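Local coordinates for Tll0287 protein (Thermosynechococcus elongatus, PDB 5B82), which binds a heme c group in a PAS-like domain and probably serves a redox or sensing role, at residues V34-R45 with V129-V137; G83-K92 with R173-P181. One frame throughout, in Å; residues are numbered along the deposited sequence.

Contact 1: V34-R45 with V129-V137. With HEC (heme c), chain B.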
loop_
_atom_site.group_PDB
_atom_site.type_symbol
_atom_site.label_atom_id
_atom_site.label_comp_id
_atom_site.label_asym_id
_atom_site.label_seq_id
_atom_site.Cartn_x
_atom_site.Cartn_y
_atom_site.Cartn_z
ATOM N N VAL A 34 10.201 -6.035 10.806
ATOM C CA VAL A 34 8.949 -5.608 10.175
ATOM C C VAL A 34 9.012 -4.141 9.712
ATOM O O VAL A 34 8.696 -3.830 8.541
ATOM C CB VAL A 34 7.729 -5.794 11.102
ATOM C CG1 VAL A 34 6.495 -5.103 10.506
ATOM C CG2 VAL A 34 7.435 -7.275 11.328
ATOM N N VAL A 35 9.411 -3.245 10.618
ATOM C CA VAL A 35 9.509 -1.816 10.210
ATOM C C VAL A 35 10.411 -1.611 8.978
ATOM O O VAL A 35 10.049 -0.908 7.995
ATOM C CB VAL A 35 9.982 -0.921 11.391
ATOM C CG1 VAL A 35 10.268 0.520 10.942
ATOM C CG2 VAL A 35 8.956 -0.960 12.539
ATOM N N THR A 36 11.575 -2.250 9.019
ATOM C CA THR A 36 12.528 -2.135 7.924
ATOM C C THR A 36 11.975 -2.697 6.617
ATOM O O THR A 36 12.076 -2.050 5.572
ATOM C CB THR A 36 13.861 -2.822 8.237
ATOM O OG1 THR A 36 14.456 -2.200 9.378
ATOM C CG2 THR A 36 14.818 -2.677 7.051
ATOM N N ALA A 37 11.382 -3.888 6.680
ATOM C CA ALA A 37 10.834 -4.531 5.488
ATOM C C ALA A 37 9.778 -3.653 4.833
ATOM O O ALA A 37 9.795 -3.450 3.606
ATOM C CB ALA A 37 10.234 -5.897 5.844
ATOM N N ILE A 38 8.863 -3.130 5.650
ATOM C CA ILE A 38 7.812 -2.271 5.105
ATOM C C ILE A 38 8.383 -0.985 4.490
ATOM O O ILE A 38 7.994 -0.578 3.383
ATOM C CB ILE A 38 6.740 -1.943 6.151
ATOM C CG1 ILE A 38 6.019 -3.237 6.561
ATOM C CG2 ILE A 38 5.728 -0.943 5.599
ATOM C CD1 ILE A 38 5.545 -4.060 5.373
ATOM N N GLU A 39 9.323 -0.366 5.189
ATOM C CA GLU A 39 9.915 0.857 4.660
ATOM C C GLU A 39 10.654 0.611 3.334
ATOM O O GLU A 39 10.607 1.442 2.420
ATOM C CB GLU A 39 10.804 1.529 5.708
ATOM C CG GLU A 39 10.850 3.049 5.543
ATOM C CD GLU A 39 9.523 3.712 5.859
ATOM O OE1 GLU A 39 8.687 3.107 6.584
ATOM O OE2 GLU A 39 9.302 4.842 5.376
ATOM N N GLN A 40 11.308 -0.546 3.219
ATOM C CA GLN A 40 11.995 -0.928 1.983
ATOM C C GLN A 40 11.013 -1.161 0.848
ATOM O O GLN A 40 11.284 -0.797 -0.306
ATOM C CB GLN A 40 12.832 -2.189 2.199
ATOM C CG GLN A 40 14.163 -1.945 2.875
ATOM C CD GLN A 40 14.863 -3.236 3.273
ATOM O OE1 GLN A 40 14.273 -4.320 3.223
ATOM N NE2 GLN A 40 16.127 -3.125 3.675
ATOM N N LEU A 41 9.879 -1.776 1.169
ATOM C CA LEU A 41 8.814 -1.956 0.188
ATOM C C LEU A 41 8.304 -0.597 -0.326
ATOM O O LEU A 41 8.082 -0.407 -1.537
ATOM C CB LEU A 41 7.673 -2.770 0.803
ATOM C CG LEU A 41 6.568 -3.239 -0.133
ATOM C CD1 LEU A 41 7.153 -4.098 -1.249
ATOM C CD2 LEU A 41 5.505 -4.007 0.645
ATOM N N ASP A 42 8.143 0.352 0.595
ATOM C CA ASP A 42 7.663 1.681 0.245
ATOM C C ASP A 42 8.662 2.439 -0.647
ATOM O O ASP A 42 8.297 3.032 -1.676
ATOM C CB ASP A 42 7.369 2.479 1.514
ATOM C CG ASP A 42 6.507 3.693 1.241
ATOM O OD1 ASP A 42 5.421 3.512 0.643
ATOM O OD2 ASP A 42 6.922 4.820 1.606
ATOM N N GLN A 43 9.929 2.393 -0.259
ATOM C CA GLN A 43 10.961 3.059 -1.041
ATOM C C GLN A 43 11.099 2.392 -2.404
ATOM O O GLN A 43 11.450 3.040 -3.394
ATOM C CB GLN A 43 12.287 3.076 -0.284
ATOM C CG GLN A 43 12.299 4.061 0.883
ATOM C CD GLN A 43 12.308 5.517 0.436
ATOM O OE1 GLN A 43 13.089 5.906 -0.432
ATOM N NE2 GLN A 43 11.438 6.329 1.034
ATOM N N MET A 44 10.798 1.099 -2.457
ATOM C CA MET A 44 10.802 0.394 -3.733
ATOM C C MET A 44 9.724 0.944 -4.642
ATOM O O MET A 44 9.996 1.271 -5.808
ATOM C CB MET A 44 10.589 -1.106 -3.550
ATOM C CG MET A 44 10.226 -1.831 -4.850
ATOM S SD MET A 44 9.923 -3.592 -4.543
ATOM C CE MET A 44 8.910 -4.007 -5.951
ATOM N N ARG A 45 8.496 1.047 -4.128
ATOM C CA ARG A 45 7.448 1.606 -4.987
ATOM C C ARG A 45 7.814 3.007 -5.466
ATOM O O ARG A 45 7.714 3.316 -6.660
ATOM C CB ARG A 45 6.087 1.656 -4.294
ATOM C CG ARG A 45 4.941 1.838 -5.299
ATOM C CD ARG A 45 3.750 2.565 -4.686
ATOM N NE ARG A 45 3.409 2.018 -3.375
ATOM C CZ ARG A 45 2.669 0.934 -3.181
ATOM N NH1 ARG A 45 2.173 0.269 -4.217
ATOM N NH2 ARG A 45 2.422 0.518 -1.945
ATOM N N VAL A 129 0.452 -9.064 17.030
ATOM C CA VAL A 129 1.019 -7.719 16.841
ATOM C C VAL A 129 0.751 -7.233 15.414
ATOM O O VAL A 129 1.007 -7.952 14.449
ATOM C CB VAL A 129 2.532 -7.719 17.103
ATOM C CG1 VAL A 129 3.053 -6.323 17.101
ATOM C CG2 VAL A 129 2.845 -8.360 18.430
ATOM N N HIS A 130 0.233 -6.012 15.283
ATOM C CA HIS A 130 -0.160 -5.481 13.985
ATOM C C HIS A 130 0.567 -4.160 13.761
ATOM O O HIS A 130 0.483 -3.271 14.595
ATOM C CB HIS A 130 -1.663 -5.199 13.939
ATOM C CG HIS A 130 -2.519 -6.333 14.417
ATOM N ND1 HIS A 130 -3.046 -7.279 13.565
ATOM C CD2 HIS A 130 -2.964 -6.650 15.652
ATOM C CE1 HIS A 130 -3.776 -8.134 14.258
ATOM N NE2 HIS A 130 -3.747 -7.774 15.527
ATOM N N TYR A 131 1.254 -4.034 12.632
ATOM C CA TYR A 131 1.934 -2.797 12.294
ATOM C C TYR A 131 1.293 -2.228 11.048
ATOM O O TYR A 131 1.023 -2.967 10.091
ATOM C CB TYR A 131 3.420 -3.074 12.040
ATOM C CG TYR A 131 4.249 -1.881 11.554
ATOM C CD1 TYR A 131 4.605 -0.850 12.419
ATOM C CD2 TYR A 131 4.718 -1.817 10.245
ATOM C CE1 TYR A 131 5.389 0.223 11.990
ATOM C CE2 TYR A 131 5.513 -0.735 9.805
ATOM C CZ TYR A 131 5.841 0.269 10.687
ATOM O OH TYR A 131 6.629 1.335 10.260
ATOM N N PHE A 132 1.038 -0.919 11.074
ATOM C CA PHE A 132 0.438 -0.222 9.952
ATOM C C PHE A 132 1.335 0.950 9.589
ATOM O O PHE A 132 1.847 1.628 10.462
ATOM C CB PHE A 132 -0.943 0.308 10.319
ATOM C CG PHE A 132 -1.901 -0.774 10.782
ATOM C CD1 PHE A 132 -2.671 -1.467 9.868
ATOM C CD2 PHE A 132 -2.017 -1.081 12.127
ATOM C CE1 PHE A 132 -3.555 -2.484 10.289
ATOM C CE2 PHE A 132 -2.902 -2.087 12.562
ATOM C CZ PHE A 132 -3.664 -2.780 11.640
ATOM N N ARG A 133 1.494 1.190 8.298
ATOM C CA ARG A 133 2.331 2.297 7.850
ATOM C C ARG A 133 1.609 3.008 6.719
ATOM O O ARG A 133 1.249 2.398 5.709
ATOM C CB ARG A 133 3.720 1.785 7.440
ATOM C CG ARG A 133 4.821 2.896 7.331
ATOM C CD ARG A 133 4.948 3.423 5.929
ATOM N NE ARG A 133 6.088 4.343 5.795
ATOM C CZ ARG A 133 5.993 5.667 5.870
ATOM N NH1 ARG A 133 4.807 6.237 6.075
ATOM N NH2 ARG A 133 7.079 6.428 5.726
ATOM N N ARG A 134 1.372 4.301 6.894
ATOM C CA ARG A 134 0.615 5.049 5.893
ATOM C C ARG A 134 1.332 5.127 4.542
ATOM O O ARG A 134 2.563 5.107 4.461
ATOM C CB ARG A 134 0.250 6.456 6.404
ATOM C CG ARG A 134 1.189 7.560 5.961
ATOM C CD ARG A 134 0.910 8.893 6.684
ATOM N NE ARG A 134 -0.194 9.667 6.120
ATOM C CZ ARG A 134 -1.182 10.194 6.840
ATOM N NH1 ARG A 134 -1.215 10.020 8.157
ATOM N NH2 ARG A 134 -2.138 10.899 6.245
ATOM N N ILE A 135 0.536 5.193 3.483
ATOM C CA ILE A 135 1.028 5.444 2.136
ATOM C C ILE A 135 0.407 6.749 1.649
ATOM O O ILE A 135 -0.819 6.875 1.592
ATOM C CB ILE A 135 0.609 4.325 1.173
ATOM C CG1 ILE A 135 1.189 2.988 1.625
ATOM C CG2 ILE A 135 1.075 4.637 -0.252
ATOM C CD1 ILE A 135 0.500 1.774 1.035
ATOM N N ASP A 136 1.240 7.720 1.301
ATOM C CA ASP A 136 0.722 8.980 0.795
ATOM C C ASP A 136 0.868 9.056 -0.721
ATOM O O ASP A 136 1.612 8.285 -1.324
ATOM C CB ASP A 136 1.402 10.171 1.474
ATOM C CG ASP A 136 0.982 10.337 2.936
ATOM O OD1 ASP A 136 -0.172 9.995 3.281
ATOM O OD2 ASP A 136 1.811 10.822 3.740
ATOM N N VAL A 137 0.146 9.986 -1.330
ATOM C CA VAL A 137 0.198 10.161 -2.773
ATOM C C VAL A 137 1.262 11.191 -3.142
ATOM O O VAL A 137 1.209 12.315 -2.659
ATOM C CB VAL A 137 -1.160 10.638 -3.300
ATOM C CG1 VAL A 137 -1.079 10.950 -4.786
ATOM C CG2 VAL A 137 -2.236 9.591 -3.024
HETATM FE FE HEC B . -0.237 2.175 -7.670
HETATM C CHA HEC B . -2.080 -0.496 -6.668
HETATM C CHB HEC B . -0.131 3.274 -4.354
HETATM C CHC HEC B . 1.810 4.733 -8.536
HETATM C CHD HEC B . -0.664 1.345 -10.976
HETATM N NA HEC B . -1.020 1.550 -5.856
HETATM C C1A HEC B . -1.642 0.333 -5.667
HETATM C C2A HEC B . -1.769 0.096 -4.242
HETATM C C3A HEC B . -1.223 1.145 -3.616
HETATM C C4A HEC B . -0.751 2.076 -4.609
HETATM C CMA HEC B . -1.108 1.373 -2.100
HETATM C CAA HEC B . -2.399 -1.153 -3.574
HETATM C CBA HEC B . -3.829 -0.895 -3.099
HETATM C CGA HEC B . -4.790 -1.023 -4.249
HETATM O O1A HEC B . -5.442 -0.010 -4.606
HETATM O O2A HEC B . -4.889 -2.129 -4.842
HETATM N NB HEC B . 0.640 3.710 -6.631
HETATM C C1B HEC B . 0.614 3.963 -5.276
HETATM C C2B HEC B . 1.502 5.072 -4.992
HETATM C C3B HEC B . 2.029 5.479 -6.149
HETATM C C4B HEC B . 1.509 4.628 -7.199
HETATM C CMB HEC B . 1.740 5.700 -3.594
HETATM C CAB HEC B . 3.035 6.637 -6.346
HETATM C CBB HEC B . 4.393 6.308 -5.674
HETATM N NC HEC B . 0.414 2.920 -9.434
HETATM C C1C HEC B . 1.309 3.958 -9.561
HETATM C C2C HEC B . 1.746 4.001 -10.941
HETATM C C3C HEC B . 0.968 3.160 -11.645
HETATM C C4C HEC B . 0.178 2.403 -10.691
HETATM C CMC HEC B . 2.596 5.159 -11.514
HETATM C CAC HEC B . 0.963 2.936 -13.181
HETATM C CBC HEC B . 2.321 2.509 -13.787
HETATM N ND HEC B . -1.261 0.716 -8.675
HETATM C C1D HEC B . -1.182 0.476 -10.043
HETATM C C2D HEC B . -1.738 -0.834 -10.324
HETATM C C3D HEC B . -2.180 -1.383 -8.974
HETATM C C4D HEC B . -1.850 -0.364 -8.015
HETATM C CMD HEC B . -1.867 -1.533 -11.692
HETATM C CAD HEC B . -2.822 -2.753 -8.669
HETATM C CBD HEC B . -1.645 -3.689 -8.420
HETATM C CGD HEC B . -2.104 -5.039 -7.914
HETATM O O1D HEC B . -2.810 -5.759 -8.655
HETATM O O2D HEC B . -1.750 -5.387 -6.767
HETATM O O HOH W 1 7.873 0.951 7.985
#
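Tyr131, Arg133 and Ile135 rise from one face of strand 129-136 to meet helix 34-45, a helix-on-sheet packing within the PAS-like domain. The two axes run 29° apart, 9.8 Å at closest approach, and the contact passes from an apolar end through a charged middle to the heme.

The apolar part centres on the Tyr131 ring. Val35 lays CG2 over one ring face, a CH-pi contact 4.2 Å from the centroid, while Ile38 comes in at the ring edge through CB. CG stands opposite the backbone N (chi1 175°), which turns the ring out to the helix, where the hydroxyl donates to a water that passes hydrogen bonds on to Val35 O and Glu39 OE1.

Charge takes over one turn along the helix. Arg133 grips Glu39 side-on: NH2 reaches the syn lone pair of OE2 at 2.8 Å, within the guanidinium plane, and NE meets OE1 at 3.0 Å, tilted out of it. The carboxylate and guanidinium planes stand 32° apart. Asp42 OD2 lies over a face of the same guanidinium, beyond salt-bridge range and with no N-H aimed at it, so any attraction is probably of charge only, while Asp42 OD1 is bonded to the hydroxyl of Tyr176. A leucine in place of Arg133 would probably leave the Glu39 carboxylate without its countercharge, with the water at OE1 as its remaining hold in this contact.

At the heme end, Arg45 lays its guanidinium over the porphyrin margin, its NH2 bonded to Gln88 and Tyr176. Beside it, Ile135 CD1 stands 3.5 Å from the heme methyl CMA.

Contact 2: G83-K92 with R173-P181. With HEC (heme c), chain B.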
loop_
_atom_site.group_PDB
_atom_site.type_symbol
_atom_site.label_atom_id
_atom_site.label_comp_id
_atom_site.label_asym_id
_atom_site.label_seq_id
_atom_site.Cartn_x
_atom_site.Cartn_y
_atom_site.Cartn_z
ATOM N N GLY A 83 6.432 -15.785 8.045
ATOM C CA GLY A 83 5.290 -16.239 8.816
ATOM C C GLY A 83 4.456 -15.069 9.308
ATOM O O GLY A 83 3.843 -15.132 10.378
ATOM N N TRP A 84 4.454 -13.981 8.534
ATOM C CA TRP A 84 3.611 -12.833 8.823
ATOM C C TRP A 84 2.439 -12.824 7.851
ATOM O O TRP A 84 2.439 -13.549 6.862
ATOM C CB TRP A 84 4.394 -11.525 8.628
ATOM C CG TRP A 84 5.653 -11.411 9.439
ATOM C CD1 TRP A 84 5.944 -12.069 10.598
ATOM C CD2 TRP A 84 6.795 -10.588 9.145
ATOM N NE1 TRP A 84 7.193 -11.705 11.043
ATOM C CE2 TRP A 84 7.738 -10.800 10.172
ATOM C CE3 TRP A 84 7.112 -9.698 8.109
ATOM C CZ2 TRP A 84 8.977 -10.159 10.195
ATOM C CZ3 TRP A 84 8.347 -9.053 8.135
ATOM C CH2 TRP A 84 9.259 -9.285 9.173
ATOM N N GLN A 85 1.437 -12.003 8.139
ATOM C CA GLN A 85 0.486 -11.596 7.117
ATOM C C GLN A 85 0.919 -10.197 6.712
ATOM O O GLN A 85 1.170 -9.369 7.577
ATOM C CB GLN A 85 -0.924 -11.555 7.686
ATOM C CG GLN A 85 -1.455 -12.932 8.057
ATOM C CD GLN A 85 -2.358 -12.889 9.259
ATOM O OE1 GLN A 85 -3.366 -12.179 9.271
ATOM N NE2 GLN A 85 -1.995 -13.639 10.292
ATOM N N VAL A 86 1.026 -9.944 5.411
ATOM C CA VAL A 86 1.424 -8.624 4.901
ATOM C C VAL A 86 0.493 -8.274 3.766
ATOM O O VAL A 86 0.294 -9.082 2.861
ATOM C CB VAL A 86 2.871 -8.626 4.358
ATOM C CG1 VAL A 86 3.256 -7.221 3.822
ATOM C CG2 VAL A 86 3.832 -9.095 5.431
ATOM N N ARG A 87 -0.083 -7.080 3.810
ATOM C CA ARG A 87 -1.097 -6.706 2.834
ATOM C C ARG A 87 -1.258 -5.191 2.719
ATOM O O ARG A 87 -1.280 -4.474 3.725
ATOM C CB ARG A 87 -2.440 -7.309 3.239
ATOM C CG ARG A 87 -3.518 -7.209 2.177
ATOM C CD ARG A 87 -4.732 -8.048 2.580
ATOM N NE ARG A 87 -5.490 -7.442 3.673
ATOM C CZ ARG A 87 -6.585 -6.709 3.506
ATOM N NH1 ARG A 87 -7.060 -6.483 2.282
ATOM N NH2 ARG A 87 -7.209 -6.202 4.556
ATOM N N GLN A 88 -1.392 -4.712 1.488
ATOM C CA GLN A 88 -1.760 -3.321 1.266
ATOM C C GLN A 88 -3.259 -3.203 1.445
ATOM O O GLN A 88 -4.016 -4.094 1.053
ATOM C CB GLN A 88 -1.377 -2.879 -0.139
ATOM C CG GLN A 88 0.116 -2.864 -0.380
ATOM C CD GLN A 88 0.453 -2.751 -1.854
ATOM O OE1 GLN A 88 0.765 -1.667 -2.350
ATOM N NE2 GLN A 88 0.377 -3.871 -2.566
ATOM N N VAL A 89 -3.686 -2.112 2.060
ATOM C CA VAL A 89 -5.101 -1.880 2.300
ATOM C C VAL A 89 -5.442 -0.445 1.953
ATOM O O VAL A 89 -4.750 0.475 2.381
ATOM C CB VAL A 89 -5.454 -2.103 3.779
ATOM C CG1 VAL A 89 -6.960 -1.948 3.986
ATOM C CG2 VAL A 89 -4.972 -3.483 4.245
ATOM N N ALA A 90 -6.503 -0.255 1.175
ATOM C CA ALA A 90 -6.947 1.085 0.818
ATOM C C ALA A 90 -8.460 1.149 0.697
ATOM O O ALA A 90 -9.096 0.208 0.223
ATOM C CB ALA A 90 -6.290 1.548 -0.483
ATOM N N LEU A 91 -9.026 2.262 1.149
ATOM C CA LEU A 91 -10.445 2.545 0.972
ATOM C C LEU A 91 -10.793 2.557 -0.517
ATOM O O LEU A 91 -11.788 1.965 -0.939
ATOM C CB LEU A 91 -10.776 3.901 1.589
ATOM C CG LEU A 91 -12.134 4.505 1.236
ATOM C CD1 LEU A 91 -13.232 3.936 2.122
ATOM C CD2 LEU A 91 -12.080 6.029 1.329
ATOM N N LYS A 92 -9.965 3.246 -1.299
ATOM C CA LYS A 92 -10.107 3.300 -2.749
ATOM C C LYS A 92 -9.040 2.405 -3.357
ATOM O O LYS A 92 -7.910 2.841 -3.592
ATOM C CB LYS A 92 -9.938 4.742 -3.250
ATOM C CG LYS A 92 -10.886 5.729 -2.585
ATOM C CD LYS A 92 -10.467 7.178 -2.822
ATOM C CE LYS A 92 -10.630 7.588 -4.275
ATOM N NZ LYS A 92 -10.306 9.036 -4.459
ATOM N N ARG A 173 -3.289 7.593 0.519
ATOM C CA ARG A 173 -3.518 6.580 -0.508
ATOM C C ARG A 173 -4.079 5.278 0.071
ATOM O O ARG A 173 -4.935 4.629 -0.534
ATOM C CB ARG A 173 -2.207 6.276 -1.235
ATOM C CG ARG A 173 -2.288 5.100 -2.186
ATOM C CD ARG A 173 -3.100 5.441 -3.440
ATOM N NE ARG A 173 -3.186 4.287 -4.329
ATOM C CZ ARG A 173 -4.130 3.350 -4.256
ATOM N NH1 ARG A 173 -5.084 3.439 -3.341
ATOM N NH2 ARG A 173 -4.123 2.328 -5.105
ATOM N N GLY A 174 -3.574 4.915 1.243
ATOM C CA GLY A 174 -3.878 3.651 1.886
ATOM C C GLY A 174 -2.786 3.388 2.903
ATOM O O GLY A 174 -2.168 4.327 3.420
ATOM N N MET A 175 -2.521 2.119 3.183
ATOM C CA MET A 175 -1.534 1.755 4.194
ATOM C C MET A 175 -0.981 0.371 3.933
ATOM O O MET A 175 -1.594 -0.416 3.197
ATOM C CB MET A 175 -2.165 1.787 5.582
ATOM C CG MET A 175 -3.133 0.633 5.856
ATOM S SD MET A 175 -4.012 0.882 7.398
ATOM C CE MET A 175 -5.088 -0.575 7.382
ATOM N N TYR A 176 0.192 0.080 4.502
ATOM C CA TYR A 176 0.648 -1.309 4.617
ATOM C C TYR A 176 0.150 -1.848 5.950
ATOM O O TYR A 176 0.088 -1.104 6.929
ATOM C CB TYR A 176 2.172 -1.414 4.585
ATOM C CG TYR A 176 2.803 -0.736 3.393
ATOM C CD1 TYR A 176 2.900 -1.384 2.165
ATOM C CD2 TYR A 176 3.308 0.545 3.500
ATOM C CE1 TYR A 176 3.473 -0.754 1.068
ATOM C CE2 TYR A 176 3.893 1.173 2.420
ATOM C CZ TYR A 176 3.965 0.526 1.211
ATOM O OH TYR A 176 4.535 1.171 0.142
ATOM N N ALA A 177 -0.202 -3.132 5.987
ATOM C CA ALA A 177 -0.662 -3.789 7.219
ATOM C C ALA A 177 0.074 -5.109 7.405
ATOM O O ALA A 177 0.061 -5.971 6.521
ATOM C CB ALA A 177 -2.150 -4.042 7.161
ATOM N N VAL A 178 0.741 -5.261 8.540
ATOM C CA VAL A 178 1.436 -6.503 8.850
ATOM C C VAL A 178 0.925 -7.087 10.156
ATOM O O VAL A 178 0.681 -6.350 11.108
ATOM C CB VAL A 178 2.948 -6.274 8.986
ATOM C CG1 VAL A 178 3.657 -7.568 9.362
ATOM C CG2 VAL A 178 3.515 -5.689 7.699
ATOM N N THR A 179 0.761 -8.405 10.202
ATOM C CA THR A 179 0.425 -9.070 11.450
ATOM C C THR A 179 1.459 -10.135 11.799
ATOM O O THR A 179 1.779 -11.000 10.980
ATOM C CB THR A 179 -0.965 -9.728 11.397
ATOM O OG1 THR A 179 -1.969 -8.715 11.302
ATOM C CG2 THR A 179 -1.225 -10.554 12.666
ATOM N N ILE A 180 1.990 -10.059 13.017
ATOM C CA ILE A 180 2.749 -11.164 13.581
ATOM C C ILE A 180 1.790 -11.961 14.466
ATOM O O ILE A 180 1.474 -11.544 15.579
ATOM C CB ILE A 180 3.943 -10.694 14.422
ATOM C CG1 ILE A 180 4.776 -9.648 13.667
ATOM C CG2 ILE A 180 4.802 -11.902 14.827
ATOM C CD1 ILE A 180 5.891 -9.060 14.508
ATOM N N PRO A 181 1.309 -13.097 13.962
ATOM C CA PRO A 181 0.245 -13.848 14.644
ATOM C C PRO A 181 0.612 -14.258 16.070
ATOM O O PRO A 181 1.776 -14.512 16.349
ATOM C CB PRO A 181 0.063 -15.088 13.764
ATOM C CG PRO A 181 1.320 -15.208 12.998
ATOM C CD PRO A 181 1.808 -13.802 12.770
HETATM FE FE HEC B . -0.237 2.175 -7.670
HETATM C CHA HEC B . -2.080 -0.496 -6.668
HETATM C CHB HEC B . -0.131 3.274 -4.354
HETATM C CHC HEC B . 1.810 4.733 -8.536
HETATM C CHD HEC B . -0.664 1.345 -10.976
HETATM N NA HEC B . -1.020 1.550 -5.856
HETATM C C1A HEC B . -1.642 0.333 -5.667
HETATM C C2A HEC B . -1.769 0.096 -4.242
HETATM C C3A HEC B . -1.223 1.145 -3.616
HETATM C C4A HEC B . -0.751 2.076 -4.609
HETATM C CMA HEC B . -1.108 1.373 -2.100
HETATM C CAA HEC B . -2.399 -1.153 -3.574
HETATM C CBA HEC B . -3.829 -0.895 -3.099
HETATM C CGA HEC B . -4.790 -1.023 -4.249
HETATM O O1A HEC B . -5.442 -0.010 -4.606
HETATM O O2A HEC B . -4.889 -2.129 -4.842
HETATM N NB HEC B . 0.640 3.710 -6.631
HETATM C C1B HEC B . 0.614 3.963 -5.276
HETATM C C2B HEC B . 1.502 5.072 -4.992
HETATM C C3B HEC B . 2.029 5.479 -6.149
HETATM C C4B HEC B . 1.509 4.628 -7.199
HETATM C CMB HEC B . 1.740 5.700 -3.594
HETATM C CAB HEC B . 3.035 6.637 -6.346
HETATM C CBB HEC B . 4.393 6.308 -5.674
HETATM N NC HEC B . 0.414 2.920 -9.434
HETATM C C1C HEC B . 1.309 3.958 -9.561
HETATM C C2C HEC B . 1.746 4.001 -10.941
HETATM C C3C HEC B . 0.968 3.160 -11.645
HETATM C C4C HEC B . 0.178 2.403 -10.691
HETATM C CMC HEC B . 2.596 5.159 -11.514
HETATM C CAC HEC B . 0.963 2.936 -13.181
HETATM C CBC HEC B . 2.321 2.509 -13.787
HETATM N ND HEC B . -1.261 0.716 -8.675
HETATM C C1D HEC B . -1.182 0.476 -10.043
HETATM C C2D HEC B . -1.738 -0.834 -10.324
HETATM C C3D HEC B . -2.180 -1.383 -8.974
HETATM C C4D HEC B . -1.850 -0.364 -8.015
HETATM C CMD HEC B . -1.867 -1.533 -11.692
HETATM C CAD HEC B . -2.822 -2.753 -8.669
HETATM C CBD HEC B . -1.645 -3.689 -8.420
HETATM C CGD HEC B . -2.104 -5.039 -7.914
HETATM O O1D HEC B . -2.810 -5.759 -8.655
HETATM O O2D HEC B . -1.750 -5.387 -6.767
HETATM O O HOH W 2 -7.763 4.960 -0.418
#
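One end of this strand pair borders the heme c pocket, where Arg173, a heme-binding residue, meets Ala90 and Lys92. Its NH2 donates to propionate oxygen O1A of the heme at 2.7 Å, and NH1 gives a 2.9 Å bond to Lys92 O, which approaches 30° out of the guanidinium plane. The bend at chi2 (72°) brings the chain round so that the guanidinium lies with one face over the heme methyl CMA, held by the propionate and a backbone carbonyl together. A water bridges Lys92 N and Arg173 O.

From there the segments run on as neighbouring antiparallel strands of the four-stranded PAS-like sheet, 85-89 at its edge and 172-181 inside. Gln85, Arg87 and Val89 form hydrogen-bonded pairs with Thr179, Ala177 and Met175, each through two backbone bonds; Val86 with Val178 and Gln88 with Tyr176 are the non-hydrogen-bonded pairs between them. Arg173 and Gly174 both face Ile135 on the next strand, a classic beta bulge, and a side chain on Gly174 would run into Val89 O and Ala90 CB.

The two faces differ. On one, Gln88 lies alongside Tyr176, its amide only 12° from the ring plane, and its OE1, bonded to Arg45, comes within 3.4 Å of heme CAA. Farther along this face Val86 CG2 touches Val178 CG2. On the other, Val89 CB meets Met175 CE at 3.9 Å and Val89 CG2 packs on Ala177 CB. That methyl also lies against one face of the Arg87 guanidinium, toward its rim, which makes a salt bridge to Asp105 and hydrogen bonds to Asn97 O and Ala99 O.

In the fold
Contacts 1 and 2 lie about 9 Å apart, centre to centre, on one antiparallel sheet ordered 85-89, 172-181, 128-136, 120-125. Strands 128-136 and 172-181 are neighbours, so contact 1 sets helix 28-49 on the sheet while contact 2 joins the outermost strand 85-89 to strand 172-181. Along the chain the segments alternate: 34-45, 83-92, 129-137, 173-181. The two contacts also touch directly, with Val129 O 2.7 Å from Ile180 N, a probable hydrogen bond, and Val34 CG2 packed on Trp84 CZ2. Both end at the heme, illustrating how a PAS-like scaffold can gather sequence-distant segments round one cofactor, here with Arg45 from the helix and Arg173 from the sheet.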